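Local coordinates for protein serine Recombinase (Sulfolobus solfataricus, PDB 3LHF) that probably takes part, as the resolvase-like catalytic domain of a transposon-encoded serine recombinase, in binding DNA and exchanging its strands, at residues 5-10 / 52-57; 20-25 / 67-72; 56-61 / 83-88. The protein carries 1 engineered substitution. All coordinates share one frame; numbering follows the deposited sequence.

Contact 1 (5-10 / 52-57); sequences ILYARV and LKLLRM
Leu-54 reaches from helix 52-57 onto strand 5-10 and presents one methyl to Ile-5 and the other to Tyr-7, a helix-on-sheet contact in the alpha/beta/alpha fold of the resolvase catalytic domain. Strand 3-10 is an inner strand of the parallel sheet, and helix 49-58 lies against one of the sheet's faces. Ile-5 and Tyr-7, two residues apart on the strand, both turn their CB toward the helix, while Leu-6 between them turns the other way to meet helix 16-29. The backbones stay well apart: the CA atoms of Tyr-7 and Leu-54 are 8.2 Å from each other, and it is side chains that make the contact. In Leu-54, CG stands anti to the backbone N (chi1 166°), which carries the isobutyl fork away from the helix and onto the strand. The ring of Tyr-7 leans along the strand toward its C-terminal end, CG lying opposite the backbone N (chi1 177°), and receives the leucine at the end near the backbone. The methyl CD2 of Leu-54 comes to the ring at a slant, closest to CD2 of Tyr-7 at 3.7 Å and also touching its CB at 3.9 Å. The phenol oxygen lies at the far end of the ring and is satisfied by a hydrogen bond to Asp-39, so tyrosine suits the site by giving a greasy flank to the helix and a polar tip to the neighbouring strand. All three touching residues are buried, and Val-66 of the adjacent strand adds to the apolar surroundings of Leu-54. Branching at CB makes Ile-5 broad and stiff, as befits a strand residue under a helix; its CG1 lies 4.3 Å from CD1 of Leu-54.

Contact 2 (20-25 / 67-72); sequences VNQVKY and VVAYPD
Ala-69 sits where strand 63-68 has just ended, and its single methyl meets two side chains from successive turns of helix 20-25. The ring of Tyr-25 makes the closer approach, with CE1 4.0 Å from CB of Ala-69 in an oblique pose. A trans first torsion (166°) extends this ring toward the strand end and brings the hydroxyl to a weak hydrogen bond with Asn-97. Gln-22 is stretched out from CA to its amide (chi1 -173°, chi2 -171°). Its CG passes 4.4 Å from CB of Ala-69, and the amide is carried beyond. There a water donates to OE1 of Gln-22 at 2.7 Å and accepts from the backbone N of Ala-69 at 3.2 Å, while NE2 is bound by the carbonyl O of Arg-9. Both ends of the amide are thus held, which fixes its rotation. Glutamine suits this place because one flat group can both accept and donate, and alanine because a small side chain lets the helix come near. Helix 16-29, which follows strand 3-10, covers one face of the parallel sheet and here meets the C-terminal end of neighbouring strand 63-68, a layering characteristic of the resolvase alpha/beta fold.

Contact 3 (56-61 / 83-88); sequences RMILNN and EEVCKA
Ile-58 makes the apolar part of the contact, its two branches reaching different residues of helix 83-88. Its CD1 lies 4.1 Å from SG of Cys-86, and its CG2 comes to 4.5 Å from CG1 of Val-85, a looser touch. With CG1 anti to the carbonyl carbon (chi1 -62°), the longer branch is aimed at Cys-86, while CG2, anti to the backbone N, is left to face Val-85. A branched, purely hydrocarbon side chain suits this buried place, where Val-63 and Val-66 of the sheet also touch Ile-58, and the small Cys-86 lets the helices approach, with CA atoms 7.1 Å apart at Ile-58 and Cys-86.

Among backbone interactions, Ile-58 to Asn-61 form a type I turn that leads toward strand 63-68. Asn-61 has a left-handed helical backbone conformation (phi 57°), one that asparagine tolerates well, and its OD1 makes a weak hydrogen bond to His-89.

Ionic and subunit contacts lie beside this core. Across the subunit boundary, Arg-56 forms a salt bridge with Glu-84 of the second subunit, and Val-85 packs on Val-85 of that subunit.

Between the two segments themselves the contact is wholly apolar, so it probably depends on fit and on the burial of hydrocarbon and sulfur, not on directional bonds.

Overall arrangement
From the N terminus, strand 3-10 opens the chain and helix 16-29 follows on one face of the sheet. Contact 1 closes the first long loop when helix 49-58 returns to strand 3-10 on the other face. Contact 2 crosses it, since 20-25 lies inside that loop and 67-72 beyond it; the two touch through Ile-5 and Val-67, on neighbouring strands. Contact 3 begins on 56-57, where contact 1 ends, and its loop to 83-88 crosses contact 2 in turn. Contacts 1 and 2 thus tie layers to either face of the sheet, while contact 3 joins two helices beside the second subunit.

Contact 1 (5-10 / 52-57)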
loop_
_atom_site.group_PDB
_atom_site.type_symbol
_atom_site.label_atom_id
_atom_site.label_comp_id
_atom_site.label_asym_id
_atom_site.label_seq_id
_atom_site.Cartn_x
_atom_site.Cartn_y
_atom_site.Cartn_z
ATOM N N ILE D 5 -20.224 7.138 2.368
ATOM C CA ILE D 5 -19.364 8.148 1.821
ATOM C C ILE D 5 -19.041 7.951 0.359
ATOM O O ILE D 5 -18.687 6.883 -0.075
ATOM C CB ILE D 5 -18.062 8.221 2.586
ATOM C CG1 ILE D 5 -18.319 8.081 4.083
ATOM C CG2 ILE D 5 -17.328 9.481 2.257
ATOM C CD1 ILE D 5 -18.936 9.257 4.716
ATOM N N LEU D 6 -19.155 9.030 -0.383
ATOM C CA LEU D 6 -18.701 9.082 -1.726
ATOM C C LEU D 6 -17.286 9.650 -1.705
ATOM O O LEU D 6 -17.094 10.781 -1.348
ATOM C CB LEU D 6 -19.624 9.993 -2.514
ATOM C CG LEU D 6 -21.095 9.634 -2.713
ATOM C CD1 LEU D 6 -21.739 10.590 -3.628
ATOM C CD2 LEU D 6 -21.259 8.276 -3.247
ATOM N N TYR D 7 -16.300 8.846 -2.067
ATOM C CA TYR D 7 -14.917 9.291 -2.096
ATOM C C TYR D 7 -14.361 9.363 -3.485
ATOM O O TYR D 7 -14.372 8.406 -4.204
ATOM C CB TYR D 7 -13.994 8.406 -1.262
ATOM C CG TYR D 7 -12.562 8.851 -1.380
ATOM C CD1 TYR D 7 -11.775 8.431 -2.426
ATOM C CD2 TYR D 7 -12.012 9.732 -0.478
ATOM C CE1 TYR D 7 -10.505 8.839 -2.558
ATOM C CE2 TYR D 7 -10.734 10.144 -0.606
ATOM C CZ TYR D 7 -9.980 9.689 -1.649
ATOM O OH TYR D 7 -8.696 10.093 -1.796
ATOM N N ALA D 8 -13.855 10.515 -3.848
ATOM C CA ALA D 8 -13.400 10.745 -5.189
ATOM C C ALA D 8 -12.046 11.412 -5.227
ATOM O O ALA D 8 -11.742 12.209 -4.390
ATOM C CB ALA D 8 -14.399 11.550 -5.919
ATOM N N ARG D 9 -11.238 11.043 -6.203
ATOM C CA ARG D 9 -9.926 11.602 -6.386
ATOM C C ARG D 9 -9.547 11.648 -7.847
ATOM O O ARG D 9 -9.937 10.807 -8.609
ATOM C CB ARG D 9 -8.913 10.758 -5.635
ATOM C CG ARG D 9 -7.557 11.322 -5.624
ATOM C CD ARG D 9 -6.556 10.279 -5.289
ATOM N NE ARG D 9 -6.760 9.056 -6.046
ATOM C CZ ARG D 9 -6.206 8.778 -7.217
ATOM N NH1 ARG D 9 -5.406 9.625 -7.805
ATOM N NH2 ARG D 9 -6.470 7.640 -7.799
ATOM N N VAL D 10 -8.779 12.646 -8.226
ATOM C CA VAL D 10 -8.114 12.662 -9.499
ATOM C C VAL D 10 -6.710 13.089 -9.235
ATOM O O VAL D 10 -6.437 13.737 -8.259
ATOM C CB VAL D 10 -8.727 13.610 -10.517
ATOM C CG1 VAL D 10 -10.154 13.294 -10.765
ATOM C CG2 VAL D 10 -8.539 15.020 -10.118
ATOM N N LEU D 52 -7.178 10.605 4.537
ATOM C CA LEU D 52 -6.880 10.402 5.946
ATOM C C LEU D 52 -8.082 10.678 6.828
ATOM O O LEU D 52 -8.311 10.006 7.811
ATOM C CB LEU D 52 -5.684 11.234 6.381
ATOM C CG LEU D 52 -4.309 10.755 5.920
ATOM C CD1 LEU D 52 -3.337 11.871 5.868
ATOM C CD2 LEU D 52 -3.803 9.664 6.753
ATOM N N LYS D 53 -8.841 11.684 6.448
ATOM C CA LYS D 53 -10.059 11.988 7.123
ATOM C C LYS D 53 -11.051 10.862 7.015
ATOM O O LYS D 53 -11.629 10.469 7.985
ATOM C CB LYS D 53 -10.662 13.240 6.511
ATOM C CG LYS D 53 -11.784 13.834 7.281
ATOM C CD LYS D 53 -13.042 13.804 6.504
ATOM C CE LYS D 53 -13.744 15.140 6.494
ATOM N NZ LYS D 53 -15.120 15.014 5.992
ATOM N N LEU D 54 -11.246 10.345 5.825
ATOM C CA LEU D 54 -12.139 9.235 5.646
ATOM C C LEU D 54 -11.653 8.048 6.422
ATOM O O LEU D 54 -12.386 7.424 7.111
ATOM C CB LEU D 54 -12.175 8.857 4.172
ATOM C CG LEU D 54 -12.772 7.529 3.748
ATOM C CD1 LEU D 54 -14.129 7.338 4.275
ATOM C CD2 LEU D 54 -12.798 7.420 2.272
ATOM N N LEU D 55 -10.382 7.750 6.300
ATOM C CA LEU D 55 -9.829 6.613 6.962
ATOM C C LEU D 55 -10.021 6.832 8.431
ATOM O O LEU D 55 -10.422 5.941 9.132
ATOM C CB LEU D 55 -8.349 6.523 6.652
ATOM C CG LEU D 55 -7.593 5.229 6.887
ATOM C CD1 LEU D 55 -6.854 5.288 8.151
ATOM C CD2 LEU D 55 -8.459 4.015 6.854
ATOM N N ARG D 56 -9.771 8.051 8.875
ATOM C CA ARG D 56 -9.864 8.387 10.265
ATOM C C ARG D 56 -11.281 8.154 10.731
ATOM O O ARG D 56 -11.504 7.597 11.776
ATOM C CB ARG D 56 -9.455 9.842 10.476
ATOM C CG ARG D 56 -8.247 10.041 11.320
ATOM C CD ARG D 56 -7.368 11.136 10.812
ATOM N NE ARG D 56 -5.970 10.785 10.947
ATOM C CZ ARG D 56 -4.946 11.551 10.610
ATOM N NH1 ARG D 56 -5.131 12.744 10.121
ATOM N NH2 ARG D 56 -3.727 11.113 10.766
ATOM N N MET D 57 -12.245 8.531 9.920
ATOM C CA MET D 57 -13.625 8.301 10.256
ATOM C C MET D 57 -13.927 6.815 10.391
ATOM O O MET D 57 -14.626 6.406 11.292
ATOM C CB MET D 57 -14.537 8.931 9.216
ATOM C CG MET D 57 -14.676 10.420 9.314
ATOM S SD MET D 57 -15.668 11.199 8.056
ATOM C CE MET D 57 -17.284 10.852 8.608
#

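Contact 2 (20-25 / 67-72)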
loop_
_atom_site.group_PDB
_atom_site.type_symbol
_atom_site.label_atom_id
_atom_site.label_comp_id
_atom_site.label_asym_id
_atom_site.label_seq_id
_atom_site.Cartn_x
_atom_site.Cartn_y
_atom_site.Cartn_z
ATOM N N VAL D 20 -15.205 16.880 -11.012
ATOM C CA VAL D 20 -16.536 17.352 -10.747
ATOM C C VAL D 20 -17.433 16.300 -11.350
ATOM O O VAL D 20 -18.425 15.933 -10.767
ATOM C CB VAL D 20 -16.764 18.708 -11.421
ATOM C CG1 VAL D 20 -18.195 19.086 -11.458
ATOM C CG2 VAL D 20 -15.952 19.753 -10.782
ATOM N N ASN D 21 -17.050 15.816 -12.520
ATOM C CA ASN D 21 -17.757 14.751 -13.217
ATOM C C ASN D 21 -17.759 13.433 -12.494
ATOM O O ASN D 21 -18.713 12.722 -12.524
ATOM C CB ASN D 21 -17.220 14.551 -14.628
ATOM C CG ASN D 21 -18.041 13.584 -15.418
ATOM O OD1 ASN D 21 -19.123 13.910 -15.847
ATOM N ND2 ASN D 21 -17.537 12.395 -15.608
ATOM N N GLN D 22 -16.647 13.101 -11.880
ATOM C CA GLN D 22 -16.538 11.884 -11.106
ATOM C C GLN D 22 -17.493 11.947 -9.925
ATOM O O GLN D 22 -18.071 10.954 -9.547
ATOM C CB GLN D 22 -15.105 11.668 -10.647
ATOM C CG GLN D 22 -14.843 10.364 -9.994
ATOM C CD GLN D 22 -13.489 10.308 -9.398
ATOM O OE1 GLN D 22 -13.228 9.554 -8.501
ATOM N NE2 GLN D 22 -12.621 11.111 -9.894
ATOM N N VAL D 23 -17.617 13.122 -9.335
ATOM C CA VAL D 23 -18.561 13.330 -8.272
ATOM C C VAL D 23 -20.013 13.182 -8.719
ATOM O O VAL D 23 -20.792 12.494 -8.103
ATOM C CB VAL D 23 -18.332 14.679 -7.622
ATOM C CG1 VAL D 23 -19.583 15.199 -7.022
ATOM C CG2 VAL D 23 -17.262 14.590 -6.597
ATOM N N LYS D 24 -20.357 13.823 -9.811
ATOM C CA LYS D 24 -21.688 13.735 -10.333
ATOM C C LYS D 24 -22.001 12.310 -10.733
ATOM O O LYS D 24 -23.107 11.855 -10.594
ATOM C CB LYS D 24 -21.876 14.693 -11.495
ATOM N N TYR D 25 -21.008 11.612 -11.244
ATOM C CA TYR D 25 -21.173 10.227 -11.614
ATOM C C TYR D 25 -21.493 9.339 -10.425
ATOM O O TYR D 25 -22.356 8.510 -10.498
ATOM C CB TYR D 25 -19.921 9.727 -12.301
ATOM C CG TYR D 25 -19.884 8.247 -12.407
ATOM C CD1 TYR D 25 -19.121 7.496 -11.557
ATOM C CD2 TYR D 25 -20.643 7.599 -13.333
ATOM C CE1 TYR D 25 -19.099 6.160 -11.651
ATOM C CE2 TYR D 25 -20.627 6.264 -13.428
ATOM C CZ TYR D 25 -19.859 5.548 -12.585
ATOM O OH TYR D 25 -19.860 4.215 -12.689
ATOM N N VAL D 67 -18.157 4.492 -1.038
ATOM C CA VAL D 67 -18.301 4.210 -2.441
ATOM C C VAL D 67 -17.332 4.989 -3.328
ATOM O O VAL D 67 -17.264 6.189 -3.256
ATOM C CB VAL D 67 -19.690 4.535 -2.853
ATOM C CG1 VAL D 67 -19.954 4.054 -4.209
ATOM C CG2 VAL D 67 -20.650 3.987 -1.859
ATOM N N VAL D 68 -16.602 4.285 -4.175
ATOM C CA VAL D 68 -15.689 4.889 -5.131
ATOM C C VAL D 68 -15.919 4.376 -6.532
ATOM O O VAL D 68 -16.449 3.324 -6.711
ATOM C CB VAL D 68 -14.271 4.612 -4.783
ATOM C CG1 VAL D 68 -13.960 5.203 -3.479
ATOM C CG2 VAL D 68 -14.017 3.131 -4.801
ATOM N N ALA D 69 -15.581 5.177 -7.519
ATOM C CA ALA D 69 -15.733 4.820 -8.921
ATOM C C ALA D 69 -14.856 3.671 -9.445
ATOM O O ALA D 69 -15.285 2.895 -10.252
ATOM C CB ALA D 69 -15.597 6.029 -9.783
ATOM N N TYR D 70 -13.616 3.623 -8.987
ATOM C CA TYR D 70 -12.684 2.552 -9.242
ATOM C C TYR D 70 -11.952 2.286 -7.941
ATOM O O TYR D 70 -11.868 3.143 -7.102
ATOM C CB TYR D 70 -11.658 2.946 -10.295
ATOM C CG TYR D 70 -12.184 3.523 -11.573
ATOM C CD1 TYR D 70 -12.824 2.744 -12.506
ATOM C CD2 TYR D 70 -11.998 4.838 -11.864
ATOM C CE1 TYR D 70 -13.281 3.272 -13.666
ATOM C CE2 TYR D 70 -12.444 5.362 -13.013
ATOM C CZ TYR D 70 -13.084 4.584 -13.912
ATOM O OH TYR D 70 -13.530 5.153 -15.060
ATOM N N PRO D 71 -11.380 1.112 -7.788
ATOM C CA PRO D 71 -10.589 0.827 -6.599
ATOM C C PRO D 71 -9.355 1.706 -6.600
ATOM O O PRO D 71 -8.750 1.953 -5.591
ATOM C CB PRO D 71 -10.238 -0.626 -6.776
ATOM C CG PRO D 71 -11.294 -1.140 -7.561
ATOM C CD PRO D 71 -11.648 -0.111 -8.533
ATOM N N ASP D 72 -9.060 2.211 -7.777
ATOM C CA ASP D 72 -7.918 3.026 -8.095
ATOM C C ASP D 72 -7.991 4.260 -7.241
ATOM O O ASP D 72 -7.016 4.774 -6.760
ATOM C CB ASP D 72 -8.113 3.465 -9.543
ATOM C CG ASP D 72 -6.840 3.731 -10.269
ATOM O OD1 ASP D 72 -6.132 4.664 -9.940
ATOM O OD2 ASP D 72 -6.572 3.037 -11.233
HETATM O O HOH W 1 -14.781 8.166 -6.815
#

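Contact 3 (56-61 / 83-88)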
loop_
_atom_site.group_PDB
_atom_site.type_symbol
_atom_site.label_atom_id
_atom_site.label_comp_id
_atom_site.label_asym_id
_atom_site.label_seq_id
_atom_site.Cartn_x
_atom_site.Cartn_y
_atom_site.Cartn_z
ATOM N N ARG D 56 -9.771 8.051 8.875
ATOM C CA ARG D 56 -9.864 8.387 10.265
ATOM C C ARG D 56 -11.281 8.154 10.731
ATOM O O ARG D 56 -11.504 7.597 11.776
ATOM C CB ARG D 56 -9.455 9.842 10.476
ATOM C CG ARG D 56 -8.247 10.041 11.320
ATOM C CD ARG D 56 -7.368 11.136 10.812
ATOM N NE ARG D 56 -5.970 10.785 10.947
ATOM C CZ ARG D 56 -4.946 11.551 10.610
ATOM N NH1 ARG D 56 -5.131 12.744 10.121
ATOM N NH2 ARG D 56 -3.727 11.113 10.766
ATOM N N MET D 57 -12.245 8.531 9.920
ATOM C CA MET D 57 -13.625 8.301 10.256
ATOM C C MET D 57 -13.927 6.815 10.391
ATOM O O MET D 57 -14.626 6.406 11.292
ATOM C CB MET D 57 -14.537 8.931 9.216
ATOM C CG MET D 57 -14.676 10.420 9.314
ATOM S SD MET D 57 -15.668 11.199 8.056
ATOM C CE MET D 57 -17.284 10.852 8.608
ATOM N N ILE D 58 -13.401 5.998 9.499
ATOM C CA ILE D 58 -13.718 4.589 9.517
ATOM C C ILE D 58 -13.235 3.966 10.810
ATOM O O ILE D 58 -13.862 3.099 11.361
ATOM C CB ILE D 58 -13.174 3.852 8.313
ATOM C CG1 ILE D 58 -13.804 4.408 7.049
ATOM C CG2 ILE D 58 -13.474 2.388 8.426
ATOM C CD1 ILE D 58 -14.055 3.397 5.987
ATOM N N LEU D 59 -12.119 4.456 11.300
ATOM C CA LEU D 59 -11.553 3.954 12.522
ATOM C C LEU D 59 -12.393 4.361 13.713
ATOM O O LEU D 59 -12.193 3.873 14.801
ATOM C CB LEU D 59 -10.125 4.434 12.684
ATOM C CG LEU D 59 -9.113 3.898 11.690
ATOM C CD1 LEU D 59 -8.158 4.958 11.321
ATOM C CD2 LEU D 59 -8.397 2.723 12.248
ATOM N N ASN D 60 -13.327 5.275 13.497
ATOM C CA ASN D 60 -14.179 5.784 14.561
ATOM C C ASN D 60 -15.604 5.280 14.564
ATOM O O ASN D 60 -16.438 5.815 15.244
ATOM C CB ASN D 60 -14.197 7.289 14.573
ATOM C CG ASN D 60 -14.441 7.838 15.940
ATOM O OD1 ASN D 60 -13.615 7.721 16.820
ATOM N ND2 ASN D 60 -15.581 8.435 16.125
ATOM N N ASN D 61 -15.872 4.266 13.770
ATOM C CA ASN D 61 -17.199 3.708 13.626
ATOM C C ASN D 61 -18.294 4.661 13.200
ATOM O O ASN D 61 -19.376 4.642 13.754
ATOM C CB ASN D 61 -17.584 2.919 14.861
ATOM C CG ASN D 61 -16.667 1.757 15.098
ATOM O OD1 ASN D 61 -16.807 0.706 14.506
ATOM N ND2 ASN D 61 -15.701 1.956 15.948
ATOM N N GLU D 83 -9.549 -3.106 3.210
ATOM C CA GLU D 83 -10.624 -4.063 3.316
ATOM C C GLU D 83 -10.690 -4.772 4.671
ATOM O O GLU D 83 -11.745 -4.953 5.231
ATOM C CB GLU D 83 -10.509 -5.079 2.204
ATOM C CG GLU D 83 -11.160 -4.650 0.935
ATOM C CD GLU D 83 -10.936 -5.604 -0.201
ATOM O OE1 GLU D 83 -9.801 -5.993 -0.431
ATOM O OE2 GLU D 83 -11.898 -5.960 -0.870
ATOM N N GLU D 84 -9.552 -5.204 5.168
ATOM C CA GLU D 84 -9.469 -5.797 6.475
ATOM C C GLU D 84 -9.801 -4.774 7.512
ATOM O O GLU D 84 -10.431 -5.069 8.490
ATOM C CB GLU D 84 -8.107 -6.413 6.707
ATOM C CG GLU D 84 -7.920 -7.748 6.010
ATOM C CD GLU D 84 -8.761 -8.852 6.586
ATOM O OE1 GLU D 84 -8.940 -9.875 5.932
ATOM O OE2 GLU D 84 -9.255 -8.702 7.694
ATOM N N VAL D 85 -9.370 -3.555 7.282
ATOM C CA VAL D 85 -9.681 -2.467 8.177
ATOM C C VAL D 85 -11.177 -2.212 8.228
ATOM O O VAL D 85 -11.729 -1.991 9.286
ATOM C CB VAL D 85 -8.960 -1.201 7.749
ATOM C CG1 VAL D 85 -9.739 -0.016 8.071
ATOM C CG2 VAL D 85 -7.651 -1.112 8.384
ATOM N N CYS D 86 -11.823 -2.245 7.072
ATOM C CA CYS D 86 -13.242 -2.024 6.969
ATOM C C CYS D 86 -14.054 -3.086 7.690
ATOM O O CYS D 86 -14.964 -2.787 8.430
ATOM C CB CYS D 86 -13.635 -2.020 5.509
ATOM S SG CYS D 86 -14.385 -0.567 4.927
ATOM N N LYS D 87 -13.680 -4.334 7.503
ATOM C CA LYS D 87 -14.411 -5.445 8.071
ATOM C C LYS D 87 -14.425 -5.333 9.579
ATOM O O LYS D 87 -15.325 -5.808 10.232
ATOM C CB LYS D 87 -13.793 -6.765 7.651
ATOM C CG LYS D 87 -12.560 -7.133 8.399
ATOM C CD LYS D 87 -12.439 -8.606 8.503
ATOM C CE LYS D 87 -13.649 -9.196 9.164
ATOM N NZ LYS D 87 -13.575 -9.136 10.618
ATOM N N ALA D 88 -13.389 -4.741 10.126
ATOM C CA ALA D 88 -13.321 -4.463 11.535
ATOM C C ALA D 88 -14.369 -3.442 11.973
ATOM O O ALA D 88 -14.934 -3.538 13.028
ATOM C CB ALA D 88 -11.933 -4.025 11.908
#